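Local structure of excretory-secretory protein 2 (Ancylostoma ceylanicum, 3NSW) at residues 17-22 and 47-52. The protein is of unknown molecular function but is a netrin-like protein released by a parasitic hookworm and probably acts as an immunomodulator of the host. Residues are numbered along the deposited sequence; the frame is centred on the assembly and turned at random.
Sequences EDINDV and DVPKTA
CG and CD of P49 pack on backbone oxygens in the C-terminal part of helix 16-20 and the residues that follow it: P49 CG lies 3.3 Å from I19 O and 3.4 Å from V22 O, and P49 CD is equally close to I19 O. The proline nitrogen carries no hydrogen, and no hydrogen bond links the segments; the C-H groups of CG and CD probably make weak polar contacts with these oxygens. I19 O also takes a weak bond from the amide of V22. V48 and P49 both direct their side chains toward 17-22 across the cis peptide between them, which lets both meet one methyl of I19.

That methyl is CG2. I19 CG1 lies beside the backbone N and anti to the carbonyl carbon (chi1 -69°), leaving CG2 anti to N and directed at the loop, 3.7 Å from V48 CB and 4.0 Å from P49 CD. The V48 side chain meets it at an oblique angle. L103 and L104 of helix 98-104 touch I19 and V48 respectively, so the pair belongs to a small hydrophobic cluster shared with the C-terminal helix.

At the exposed margin, N20 runs past P49 in the opposite direction, with N20 OD1 3.9 Å from P49 CB; that oxygen is hydrogen-bonded by Q16. A52 N donates to the anti lone pair of D47 OD1 over 3.0 Å, tying the two ends of 47-52 together.

The contact thus illustrates how a netrin-like fold can join a short helix to the loop between strands 37-45 and 59-63: packing and dispersion probably dominate, with polarised proline C-H groups perhaps adding weak electrostatic attraction to the carbonyls of I19 and V22.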
# COMPACT_ATOMS: atom_id res chain seq x y z
N GLU A 17 9.74 10.29 -4.73
CA GLU A 17 10.03 10.53 -3.31
C GLU A 17 9.24 9.59 -2.41
O GLU A 17 9.75 9.13 -1.39
CB GLU A 17 9.72 11.98 -2.91
CG GLU A 17 10.23 13.03 -3.86
CD GLU A 17 9.18 13.48 -4.85
OE1 GLU A 17 8.34 14.33 -4.48
OE2 GLU A 17 9.20 13.00 -6.00
N ASP A 18 7.99 9.31 -2.80
CA ASP A 18 7.12 8.43 -2.03
C ASP A 18 7.64 7.00 -2.08
O ASP A 18 7.76 6.34 -1.06
CB ASP A 18 5.68 8.52 -2.53
CG ASP A 18 5.18 9.96 -2.62
OD1 ASP A 18 5.26 10.67 -1.60
OD2 ASP A 18 4.71 10.37 -3.71
N ILE A 19 7.98 6.56 -3.29
CA ILE A 19 8.54 5.24 -3.54
C ILE A 19 9.87 5.01 -2.81
O ILE A 19 10.07 3.97 -2.20
CB ILE A 19 8.72 4.99 -5.05
CG1 ILE A 19 7.35 4.86 -5.72
CG2 ILE A 19 9.54 3.71 -5.29
CD1 ILE A 19 7.40 5.04 -7.23
N ASN A 20 10.76 6.00 -2.86
CA ASN A 20 12.07 5.88 -2.21
C ASN A 20 12.01 5.79 -0.70
O ASN A 20 12.92 5.25 -0.07
CB ASN A 20 12.98 7.04 -2.61
CG ASN A 20 13.45 6.95 -4.03
OD1 ASN A 20 13.28 5.92 -4.70
ND2 ASN A 20 14.07 8.02 -4.51
N ASP A 21 10.93 6.31 -0.11
CA ASP A 21 10.83 6.34 1.34
C ASP A 21 10.10 5.16 1.98
O ASP A 21 9.96 5.12 3.19
CB ASP A 21 10.21 7.64 1.81
CG ASP A 21 10.63 7.97 3.20
OD1 ASP A 21 11.84 7.83 3.47
OD2 ASP A 21 9.77 8.30 4.04
N VAL A 22 9.65 4.22 1.17
CA VAL A 22 9.04 3.00 1.70
C VAL A 22 9.94 1.79 1.46
O VAL A 22 10.90 1.87 0.71
CB VAL A 22 7.58 2.79 1.18
CG1 VAL A 22 6.68 3.92 1.67
CG2 VAL A 22 7.53 2.67 -0.35
N ASP A 47 9.09 -3.89 -8.21
CA ASP A 47 10.54 -3.93 -8.03
C ASP A 47 11.13 -2.54 -7.75
O ASP A 47 12.20 -2.19 -8.26
CB ASP A 47 11.20 -4.60 -9.23
CG ASP A 47 10.79 -6.05 -9.38
OD1 ASP A 47 10.95 -6.81 -8.41
OD2 ASP A 47 10.32 -6.43 -10.47
N VAL A 48 10.42 -1.76 -6.93
CA VAL A 48 10.81 -0.41 -6.52
C VAL A 48 10.50 -0.21 -5.02
O VAL A 48 9.53 -0.79 -4.51
CB VAL A 48 10.08 0.69 -7.34
CG1 VAL A 48 10.55 0.69 -8.79
CG2 VAL A 48 8.54 0.55 -7.24
N PRO A 49 11.32 0.60 -4.31
CA PRO A 49 12.53 1.30 -4.76
C PRO A 49 13.69 0.34 -5.04
O PRO A 49 14.66 0.73 -5.68
CB PRO A 49 12.87 2.22 -3.58
CG PRO A 49 12.30 1.54 -2.40
CD PRO A 49 11.04 0.87 -2.89
N LYS A 50 13.57 -0.89 -4.56
CA LYS A 50 14.57 -1.92 -4.82
C LYS A 50 13.87 -3.16 -5.36
O LYS A 50 12.65 -3.31 -5.22
CB LYS A 50 15.36 -2.26 -3.54
CG LYS A 50 15.88 -1.04 -2.77
CD LYS A 50 16.69 -1.43 -1.53
CE LYS A 50 15.83 -2.09 -0.45
NZ LYS A 50 14.66 -1.24 -0.05
N THR A 51 14.64 -4.05 -5.98
CA THR A 51 14.12 -5.33 -6.47
C THR A 51 13.36 -6.04 -5.35
O THR A 51 13.81 -6.05 -4.19
CB THR A 51 15.25 -6.23 -7.02
OG1 THR A 51 15.94 -5.54 -8.06
CG2 THR A 51 14.68 -7.53 -7.58
N ALA A 52 12.20 -6.59 -5.70
CA ALA A 52 11.31 -7.21 -4.72
C ALA A 52 11.89 -8.53 -4.21
O ALA A 52 12.57 -9.24 -4.95
CB ALA A 52 9.93 -7.44 -5.34